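Local atomic coordinates of citryl-spermidine/3,4-dihydroxybenzoyl-citryl-spermidine:spermidine ligase (Bacillus anthracis, PDB entry 3TO3), a protein that catalyses the ATP-dependent condensation of spermidine with citryl-spermidine intermediates in the biosynthesis of the siderophore petrobactin. Residues I418-H432 with E542-R556. Sequence-based numbering, arbitrary orientation. Where two conformers were deposited one is given.
Sequences IQKAIIPVIHLVVEH and EIENHFRKYPHLKDR
His-427 and His-546 meet through their ring nitrogens where helix 418-432 packs against the end of helix 532-547 and the turn leading into helix 554-560, a worked example of how a buried interface mixes apolar packing with a few polar links. Helix 418-432 crosses helix 542-547 at -61°. His-427 ND1 and His-546 NE2 share a hydrogen bond of 2.7 Å, the two rings meeting rim to rim and nearly perpendicular. The His-427 ring, with CG anti to the backbone N (chi1 -173°), also turns an edge toward the face of Tyr-550, while its NE2 bonds to Asp-335. On the His-546 ring, Ile-423 CG2 lies over one face, 3.6 Å from the centroid, a CH-pi contact; Tyr-550 CD1 lies near the rim of the opposite face.

Apolar groups fill in alongside. Ile-426 sends CD1 against Ile-543 CG1 and CG2 to the edge of Phe-547, whose CZ touches Val-430 CG2 at 3.7 Å. At one end the extended Gln-419 offers NE2 to Glu-542 OE1 (2.9 Å), nearly straight but from above the carboxylate plane; a bend at chi2 (-60°) swings that carboxylate round, and its OE2 pairs with Arg-415. At the other end the stretched Arg-556 slides past Val-430 and brings NH1 to Val-430 O, and its NH2 reaches Phe-470 O. His-552 NE2 makes a weak hydrogen bond to Glu-431 OE2.

The chemistry implies that polar contacts at both nitrogens probably hold the His-427 ring; the Asp-335 carboxylate would probably polarise it, and through it perhaps His-546.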
ATOM      1  N   ILE B 418      36.195  -5.567  23.373  1.00 45.09           N
ATOM      2  CA  ILE B 418      36.731  -4.372  22.769  1.00 45.76           C
ATOM      3  C   ILE B 418      37.982  -4.728  21.937  1.00 50.40           C
ATOM      4  O   ILE B 418      38.111  -4.283  20.778  1.00 45.59           O
ATOM      5  CB  ILE B 418      37.117  -3.339  23.846  1.00 44.32           C
ATOM      6  CG1 ILE B 418      35.909  -2.974  24.730  1.00 41.77           C
ATOM      7  CG2 ILE B 418      37.691  -2.113  23.231  1.00 41.02           C
ATOM      8  CD1 ILE B 418      34.732  -2.548  23.969  1.00 53.50           C
ATOM      9  N   GLN B 419      38.878  -5.539  22.513  1.00 45.33           N
ATOM     10  CA  GLN B 419      40.154  -5.864  21.852  1.00 52.48           C
ATOM     11  C   GLN B 419      39.982  -6.643  20.565  1.00 51.62           C
ATOM     12  O   GLN B 419      40.734  -6.434  19.629  1.00 58.56           O
ATOM     13  CB  GLN B 419      41.131  -6.610  22.764  1.00 52.13           C
ATOM     14  CG  GLN B 419      41.621  -5.813  23.940  1.00 55.40           C
ATOM     15  CD  GLN B 419      42.812  -6.458  24.630  1.00 54.89           C
ATOM     16  OE1 GLN B 419      43.140  -7.622  24.385  1.00 66.05           O
ATOM     17  NE2 GLN B 419      43.480  -5.691  25.482  1.00 47.14           N
ATOM     18  N   LYS B 420      39.021  -7.562  20.544  1.00 52.40           N
ATOM     19  CA  LYS B 420      38.751  -8.391  19.371  1.00 49.20           C
ATOM     20  C   LYS B 420      37.685  -7.893  18.412  1.00 50.25           C
ATOM     21  O   LYS B 420      37.581  -8.389  17.301  1.00 53.66           O
ATOM     22  CB  LYS B 420      38.366  -9.794  19.834  1.00 54.58           C
ATOM     23  CG  LYS B 420      39.536 -10.729  20.067  1.00 62.06           C
ATOM     24  CD  LYS B 420      40.471 -10.269  21.164  1.00 67.57           C
ATOM     25  CE  LYS B 420      41.776 -11.091  21.145  1.00 73.14           C
ATOM     26  NZ  LYS B 420      42.898 -10.358  21.816  1.00 76.02           N
ATOM     27  N   ALA B 421      36.913  -6.893  18.810  1.00 47.03           N
ATOM     28  CA  ALA B 421      35.747  -6.492  18.032  1.00 45.46           C
ATOM     29  C   ALA B 421      35.812  -5.051  17.620  1.00 53.84           C
ATOM     30  O   ALA B 421      35.569  -4.719  16.463  1.00 65.31           O
ATOM     31  CB  ALA B 421      34.448  -6.766  18.754  1.00 52.18           C
ATOM     32  N   ILE B 422      35.918  -4.177  18.604  1.00 47.14           N
ATOM     33  CA  ILE B 422      35.848  -2.752  18.347  1.00 52.13           C
ATOM     34  C   ILE B 422      37.159  -2.196  17.766  1.00 55.28           C
ATOM     35  O   ILE B 422      37.159  -1.355  16.861  1.00 52.76           O
ATOM     36  CB  ILE B 422      35.426  -1.980  19.625  1.00 48.93           C
ATOM     37  CG1 ILE B 422      33.912  -2.056  19.799  1.00 50.48           C
ATOM     38  CG2 ILE B 422      35.865  -0.506  19.563  1.00 47.81           C
ATOM     39  CD1 ILE B 422      33.413  -3.336  20.407  1.00 54.47           C
ATOM     40  N   ILE B 423      38.279  -2.667  18.290  1.00 47.21           N
ATOM     41  CA  ILE B 423      39.568  -2.160  17.846  1.00 45.74           C
ATOM     42  C   ILE B 423      39.827  -2.319  16.330  1.00 47.60           C
ATOM     43  O   ILE B 423      40.316  -1.390  15.700  1.00 50.12           O
ATOM     44  CB  ILE B 423      40.707  -2.739  18.701  1.00 47.01           C
ATOM     45  CG1 ILE B 423      40.489  -2.346  20.167  1.00 47.07           C
ATOM     46  CG2 ILE B 423      42.104  -2.291  18.187  1.00 43.13           C
ATOM     47  CD1 ILE B 423      40.401  -0.858  20.393  1.00 47.58           C
ATOM     48  N   PRO B 424      39.496  -3.488  15.745  1.00 51.23           N
ATOM     49  CA  PRO B 424      39.831  -3.668  14.327  1.00 47.19           C
ATOM     50  C   PRO B 424      39.001  -2.770  13.429  1.00 51.41           C
ATOM     51  O   PRO B 424      39.492  -2.347  12.398  1.00 50.56           O
ATOM     52  CB  PRO B 424      39.506  -5.139  14.055  1.00 44.84           C
ATOM     53  CG  PRO B 424      39.485  -5.779  15.414  1.00 57.38           C
ATOM     54  CD  PRO B 424      38.935  -4.719  16.325  1.00 52.05           C
ATOM     55  N   VAL B 425      37.761  -2.488  13.804  1.00 42.51           N
ATOM     56  CA  VAL B 425      36.983  -1.536  13.043  1.00 40.16           C
ATOM     57  C   VAL B 425      37.658  -0.170  13.068  1.00 47.21           C
ATOM     58  O   VAL B 425      37.780   0.477  12.030  1.00 54.11           O
ATOM     59  CB  VAL B 425      35.543  -1.387  13.588  1.00 47.36           C
ATOM     60  CG1 VAL B 425      34.799  -0.365  12.769  1.00 43.34           C
ATOM     61  CG2 VAL B 425      34.798  -2.733  13.580  1.00 43.47           C
ATOM     62  N   ILE B 426      38.108   0.267  14.246  1.00 43.21           N
ATOM     63  CA  ILE B 426      38.739   1.587  14.385  1.00 42.51           C
ATOM     64  C   ILE B 426      40.089   1.587  13.667  1.00 44.46           C
ATOM     65  O   ILE B 426      40.472   2.568  13.010  1.00 45.37           O
ATOM     66  CB  ILE B 426      38.898   1.986  15.887  1.00 40.48           C
ATOM     67  CG1 ILE B 426      37.519   2.127  16.523  1.00 48.25           C
ATOM     68  CG2 ILE B 426      39.650   3.288  16.043  1.00 31.65           C
ATOM     69  CD1 ILE B 426      37.535   2.390  18.023  1.00 54.96           C
ATOM     70  N   HIS B 427      40.805   0.466  13.788  1.00 38.41           N
ATOM     71  CA  HIS B 427      42.038   0.296  13.048  1.00 42.46           C
ATOM     72  C   HIS B 427      41.864   0.498  11.534  1.00 47.34           C
ATOM     73  O   HIS B 427      42.670   1.178  10.910  1.00 48.98           O
ATOM     74  CB  HIS B 427      42.649  -1.065  13.321  1.00 44.24           C
ATOM     75  CG  HIS B 427      44.000  -1.234  12.719  1.00 40.28           C
ATOM     76  ND1 HIS B 427      45.154  -0.848  13.369  1.00 52.40           N
ATOM     77  CD2 HIS B 427      44.387  -1.738  11.523  1.00 39.90           C
ATOM     78  CE1 HIS B 427      46.201  -1.109  12.595  1.00 48.03           C
ATOM     79  NE2 HIS B 427      45.762  -1.656  11.476  1.00 43.66           N
ATOM     80  N   LEU B 428      40.827  -0.118  10.958  0.71 44.32           N
ATOM     81  CA  LEU B 428      40.469   0.049   9.551  0.71 36.79           C
ATOM     82  C   LEU B 428      40.288   1.521   9.201  0.71 44.69           C
ATOM     83  O   LEU B 428      40.747   1.983   8.155  0.71 50.90           O
ATOM     84  CB  LEU B 428      39.157  -0.686   9.252  0.71 36.17           C
ATOM     85  CG  LEU B 428      39.294  -2.149   8.863  0.71 39.65           C
ATOM     86  CD1 LEU B 428      37.946  -2.816   8.699  0.71 39.32           C
ATOM     87  CD2 LEU B 428      40.104  -2.241   7.564  0.71 36.54           C
ATOM     88  N   VAL B 429      39.597   2.256  10.067  1.00 41.51           N
ATOM     89  CA  VAL B 429      39.380   3.677   9.844  1.00 44.46           C
ATOM     90  C   VAL B 429      40.700   4.448   9.826  1.00 44.47           C
ATOM     91  O   VAL B 429      40.976   5.205   8.893  1.00 41.80           O
ATOM     92  CB  VAL B 429      38.449   4.287  10.917  1.00 49.72           C
ATOM     93  CG1 VAL B 429      38.601   5.809  10.968  1.00 43.20           C
ATOM     94  CG2 VAL B 429      37.005   3.874  10.649  1.00 52.13           C
ATOM     95  N   VAL B 430      41.527   4.238  10.842  1.00 41.07           N
ATOM     96  CA  VAL B 430      42.732   5.072  11.020  1.00 41.57           C
ATOM     97  C   VAL B 430      43.903   4.689  10.112  1.00 47.55           C
ATOM     98  O   VAL B 430      44.618   5.543   9.551  1.00 51.52           O
ATOM     99  CB  VAL B 430      43.179   5.049  12.485  1.00 47.87           C
ATOM    100  CG1 VAL B 430      44.399   5.934  12.692  1.00 46.80           C
ATOM    101  CG2 VAL B 430      41.996   5.434  13.437  1.00 35.49           C
ATOM    102  N   GLU B 431      44.133   3.396   9.974  1.00 52.01           N
ATOM    103  CA  GLU B 431      45.252   2.961   9.149  1.00 55.80           C
ATOM    104  C   GLU B 431      44.851   3.016   7.692  1.00 53.18           C
ATOM    105  O   GLU B 431      45.669   3.318   6.853  1.00 55.53           O
ATOM    106  CB  GLU B 431      45.712   1.544   9.525  1.00 57.26           C
ATOM    107  CG  GLU B 431      46.649   0.895   8.505  1.00 67.87           C
ATOM    108  CD  GLU B 431      48.107   0.851   8.968  1.00 80.94           C
ATOM    109  OE1 GLU B 431      48.476  -0.101   9.708  1.00 86.81           O
ATOM    110  OE2 GLU B 431      48.880   1.760   8.590  1.00 81.48           O
ATOM    111  N   HIS B 432      43.621   2.599   7.389  1.00 52.41           N
ATOM    112  CA  HIS B 432      43.172   2.550   6.004  1.00 59.18           C
ATOM    113  C   HIS B 432      42.252   3.641   5.440  1.00 59.53           C
ATOM    114  O   HIS B 432      42.007   3.657   4.235  1.00 50.86           O
ATOM    115  CB  HIS B 432      42.603   1.159   5.732  1.00 54.69           C
ATOM    116  CG  HIS B 432      43.595   0.077   5.995  1.00 52.58           C
ATOM    117  ND1 HIS B 432      44.649  -0.172   5.145  1.00 54.04           N
ATOM    118  CD2 HIS B 432      43.738  -0.773   7.036  1.00 47.22           C
ATOM    119  CE1 HIS B 432      45.391  -1.144   5.642  1.00 53.83           C
ATOM    120  NE2 HIS B 432      44.860  -1.527   6.788  1.00 56.90           N
ATOM    121  N   GLU B 542      41.709   0.768  26.032  1.00 36.41           N
ATOM    122  CA  GLU B 542      41.947  -0.181  24.958  1.00 41.77           C
ATOM    123  C   GLU B 542      42.329   0.459  23.623  1.00 48.78           C
ATOM    124  O   GLU B 542      43.192  -0.060  22.908  1.00 58.12           O
ATOM    125  CB  GLU B 542      40.762  -1.118  24.788  1.00 39.67           C
ATOM    126  CG  GLU B 542      40.563  -1.932  26.010  1.00 49.63           C
ATOM    127  CD  GLU B 542      41.762  -2.790  26.335  1.00 55.31           C
ATOM    128  OE1 GLU B 542      42.647  -2.948  25.458  1.00 55.02           O
ATOM    129  OE2 GLU B 542      41.808  -3.310  27.472  1.00 59.27           O
ATOM    130  N   ILE B 543      41.688   1.570  23.292  1.00 47.00           N
ATOM    131  CA  ILE B 543      42.029   2.303  22.090  1.00 44.49           C
ATOM    132  C   ILE B 543      43.470   2.764  22.263  1.00 42.57           C
ATOM    133  O   ILE B 543      44.304   2.540  21.396  1.00 49.74           O
ATOM    134  CB  ILE B 543      41.069   3.509  21.855  1.00 47.74           C
ATOM    135  CG1 ILE B 543      39.698   3.038  21.362  1.00 50.46           C
ATOM    136  CG2 ILE B 543      41.662   4.505  20.860  1.00 41.21           C
ATOM    137  CD1 ILE B 543      38.543   4.141  21.552  1.00 39.05           C
ATOM    138  N   GLU B 544      43.769   3.387  23.400  1.00 50.71           N
ATOM    139  CA  GLU B 544      45.124   3.869  23.665  1.00 49.80           C
ATOM    140  C   GLU B 544      46.158   2.745  23.604  1.00 52.38           C
ATOM    141  O   GLU B 544      47.228   2.927  23.035  1.00 54.49           O
ATOM    142  CB  GLU B 544      45.221   4.583  25.016  1.00 44.98           C
ATOM    143  CG  GLU B 544      44.635   5.991  25.034  1.00 54.57           C
ATOM    144  CD  GLU B 544      45.332   6.970  24.092  1.00 62.52           C
ATOM    145  OE1 GLU B 544      46.585   7.002  24.055  1.00 67.41           O
ATOM    146  OE2 GLU B 544      44.612   7.727  23.397  1.00 64.10           O
ATOM    147  N   ASN B 545      45.822   1.606  24.201  0.59 51.78           N
ATOM    148  CA  ASN B 545      46.717   0.456  24.218  0.59 53.73           C
ATOM    149  C   ASN B 545      47.083   0.002  22.789  0.59 55.24           C
ATOM    150  O   ASN B 545      48.252  -0.326  22.511  0.59 53.67           O
ATOM    151  CB  ASN B 545      46.113  -0.701  25.048  0.59 55.02           C
ATOM    152  CG  ASN B 545      46.396  -0.576  26.563  0.59 65.20           C
ATOM    153  OD1 ASN B 545      45.703  -1.182  27.390  0.59 64.44           O
ATOM    154  ND2 ASN B 545      47.419   0.200  26.920  0.59 68.26           N
ATOM    155  N   HIS B 546      46.089   0.001  21.892  1.00 48.18           N
ATOM    156  CA  HIS B 546      46.285  -0.389  20.493  1.00 48.44           C
ATOM    157  C   HIS B 546      47.203   0.595  19.781  1.00 51.54           C
ATOM    158  O   HIS B 546      48.241   0.212  19.243  1.00 53.53           O
ATOM    159  CB  HIS B 546      44.970  -0.454  19.717  1.00 42.40           C
ATOM    160  CG  HIS B 546      45.157  -0.775  18.265  1.00 52.09           C
ATOM    161  ND1 HIS B 546      45.475  -2.042  17.816  1.00 56.89           N
ATOM    162  CD2 HIS B 546      45.089   0.008  17.161  1.00 48.17           C
ATOM    163  CE1 HIS B 546      45.589  -2.026  16.500  1.00 57.90           C
ATOM    164  NE2 HIS B 546      45.365  -0.794  16.078  1.00 53.98           N
ATOM    165  N   PHE B 547      46.823   1.869  19.804  1.00 56.37           N
ATOM    166  CA  PHE B 547      47.550   2.876  19.039  1.00 58.80           C
ATOM    167  C   PHE B 547      48.929   3.218  19.582  1.00 60.26           C
ATOM    168  O   PHE B 547      49.746   3.801  18.869  1.00 66.41           O
ATOM    169  CB  PHE B 547      46.688   4.110  18.764  1.00 52.87           C
ATOM    170  CG  PHE B 547      45.636   3.849  17.756  1.00 49.02           C
ATOM    171  CD1 PHE B 547      44.306   3.799  18.113  1.00 43.46           C
ATOM    172  CD2 PHE B 547      45.985   3.575  16.447  1.00 52.93           C
ATOM    173  CE1 PHE B 547      43.317   3.516  17.170  1.00 48.11           C
ATOM    174  CE2 PHE B 547      45.007   3.287  15.495  1.00 49.63           C
ATOM    175  CZ  PHE B 547      43.684   3.260  15.850  1.00 50.87           C
ATOM    176  N   ARG B 548      49.209   2.850  20.829  0.51 60.25           N
ATOM    177  CA  ARG B 548      50.573   3.013  21.334  0.51 64.49           C
ATOM    178  C   ARG B 548      51.530   2.028  20.652  0.51 66.00           C
ATOM    179  O   ARG B 548      52.741   2.210  20.688  0.51 70.59           O
ATOM    180  CB  ARG B 548      50.646   2.919  22.869  0.51 66.65           C
ATOM    181  CG  ARG B 548      50.724   4.299  23.557  0.51 70.65           C
ATOM    182  CD  ARG B 548      51.056   4.223  25.057  0.51 70.11           C
ATOM    183  NE  ARG B 548      49.867   4.035  25.883  0.51 64.59           N
ATOM    184  CZ  ARG B 548      49.420   2.850  26.285  0.51 62.67           C
ATOM    185  NH1 ARG B 548      50.059   1.739  25.933  0.51 66.89           N
ATOM    186  NH2 ARG B 548      48.330   2.775  27.031  0.51 53.29           N
ATOM    187  N   LYS B 549      50.979   0.994  20.023  1.00 64.25           N
ATOM    188  CA  LYS B 549      51.783   0.077  19.224  1.00 67.44           C
ATOM    189  C   LYS B 549      52.015   0.529  17.773  1.00 74.65           C
ATOM    190  O   LYS B 549      52.769  -0.108  17.045  1.00 84.15           O
ATOM    191  CB  LYS B 549      51.151  -1.321  19.239  1.00 61.60           C
ATOM    192  CG  LYS B 549      51.141  -1.951  20.622  1.00 64.01           C
ATOM    193  CD  LYS B 549      50.687  -3.399  20.588  1.00 67.52           C
ATOM    194  CE  LYS B 549      49.201  -3.517  20.404  1.00 72.18           C
ATOM    195  NZ  LYS B 549      48.815  -4.902  19.993  1.00 79.52           N
ATOM    196  N   TYR B 550      51.365   1.611  17.346  1.00 69.42           N
ATOM    197  CA  TYR B 550      51.539   2.105  15.982  1.00 57.35           C
ATOM    198  C   TYR B 550      51.765   3.618  15.955  1.00 61.84           C
ATOM    199  O   TYR B 550      50.876   4.375  15.580  1.00 63.71           O
ATOM    200  CB  TYR B 550      50.362   1.680  15.086  1.00 52.69           C
ATOM    201  CG  TYR B 550      50.118   0.185  15.121  1.00 61.85           C
ATOM    202  CD1 TYR B 550      49.066  -0.367  15.837  1.00 63.83           C
ATOM    203  CD2 TYR B 550      50.980  -0.681  14.474  1.00 74.21           C
ATOM    204  CE1 TYR B 550      48.869  -1.751  15.882  1.00 68.93           C
ATOM    205  CE2 TYR B 550      50.797  -2.054  14.507  1.00 74.54           C
ATOM    206  CZ  TYR B 550      49.751  -2.588  15.206  1.00 78.07           C
ATOM    207  OH  TYR B 550      49.620  -3.963  15.221  1.00 83.62           O
ATOM    208  N   PRO B 551      52.978   4.055  16.339  1.00 64.49           N
ATOM    209  CA  PRO B 551      53.391   5.465  16.363  1.00 70.83           C
ATOM    210  C   PRO B 551      53.196   6.153  15.011  1.00 78.85           C
ATOM    211  O   PRO B 551      52.873   7.345  14.952  1.00 84.37           O
ATOM    212  CB  PRO B 551      54.898   5.391  16.677  1.00 70.43           C
ATOM    213  CG  PRO B 551      55.095   4.086  17.317  1.00 67.96           C
ATOM    214  CD  PRO B 551      54.070   3.153  16.738  1.00 67.82           C
ATOM    215  N   HIS B 552      53.418   5.420  13.929  1.00 77.67           N
ATOM    216  CA  HIS B 552      53.230   6.009  12.611  1.00 87.97           C
ATOM    217  C   HIS B 552      51.768   6.464  12.404  1.00 81.05           C
ATOM    218  O   HIS B 552      51.459   7.275  11.528  1.00 72.38           O
ATOM    219  CB  HIS B 552      53.706   5.052  11.507  1.00 89.14           C
ATOM    220  CG  HIS B 552      52.863   3.822  11.354  1.00 88.18           C
ATOM    221  ND1 HIS B 552      53.105   2.662  12.058  1.00 88.41           N
ATOM    222  CD2 HIS B 552      51.792   3.567  10.560  1.00 83.61           C
ATOM    223  CE1 HIS B 552      52.213   1.748  11.709  1.00 84.91           C
ATOM    224  NE2 HIS B 552      51.407   2.271  10.800  1.00 77.93           N
ATOM    225  N   LEU B 553      50.869   5.956  13.236  1.00 72.65           N
ATOM    226  CA  LEU B 553      49.467   6.325  13.111  1.00 65.42           C
ATOM    227  C   LEU B 553      49.073   7.493  14.009  1.00 68.69           C
ATOM    228  O   LEU B 553      47.935   7.944  13.968  1.00 65.05           O
ATOM    229  CB  LEU B 553      48.571   5.112  13.376  1.00 51.39           C
ATOM    230  CG  LEU B 553      48.701   3.990  12.342  1.00 54.77           C
ATOM    231  CD1 LEU B 553      47.738   2.874  12.590  1.00 53.95           C
ATOM    232  CD2 LEU B 553      48.463   4.545  10.959  1.00 67.47           C
ATOM    233  N   LYS B 554      50.010   8.001  14.802  1.00 74.63           N
ATOM    234  CA  LYS B 554      49.653   8.967  15.837  1.00 72.86           C
ATOM    235  C   LYS B 554      48.943  10.185  15.290  1.00 68.78           C
ATOM    236  O   LYS B 554      47.889  10.572  15.792  1.00 71.38           O
ATOM    237  CB  LYS B 554      50.880   9.425  16.618  1.00 76.07           C
ATOM    238  CG  LYS B 554      50.544  10.334  17.796  1.00 80.79           C
ATOM    239  CD  LYS B 554      51.818  10.793  18.498  1.00 89.81           C
ATOM    240  CE  LYS B 554      51.553  11.370  19.879  1.00 92.81           C
ATOM    241  NZ  LYS B 554      51.338  10.294  20.891  1.00 94.21           N
ATOM    242  N   ASP B 555      49.519  10.805  14.269  1.00 63.25           N
ATOM    243  CA  ASP B 555      48.991  12.081  13.794  1.00 65.49           C
ATOM    244  C   ASP B 555      47.687  11.869  13.051  1.00 62.74           C
ATOM    245  O   ASP B 555      46.843  12.755  12.999  1.00 71.63           O
ATOM    246  CB  ASP B 555      50.014  12.826  12.940  1.00 75.84           C
ATOM    247  CG  ASP B 555      51.089  13.524  13.786  1.00 96.77           C
ATOM    248  OD1 ASP B 555      50.789  13.886  14.950  1.00 99.95           O
ATOM    249  OD2 ASP B 555      52.230  13.726  13.292  1.00103.70           O
ATOM    250  N   ARG B 556      47.534  10.681  12.483  1.00 62.71           N
ATOM    251  CA  ARG B 556      46.310  10.292  11.798  1.00 67.94           C
ATOM    252  C   ARG B 556      45.221  10.086  12.830  1.00 65.97           C
ATOM    253  O   ARG B 556      44.093  10.533  12.644  1.00 62.49           O
ATOM    254  CB  ARG B 556      46.517   8.971  11.073  1.00 69.45           C
ATOM    255  CG  ARG B 556      46.251   8.979   9.580  1.00 72.90           C
ATOM    256  CD  ARG B 556      47.156   7.932   8.959  1.00 74.37           C
ATOM    257  NE  ARG B 556      47.179   7.947   7.507  1.00 74.90           N
ATOM    258  CZ  ARG B 556      46.366   7.227   6.754  1.00 71.66           C
ATOM    259  NH1 ARG B 556      45.460   6.452   7.323  1.00 70.11           N
ATOM    260  NH2 ARG B 556      46.461   7.292   5.436  1.00 77.67           N
TER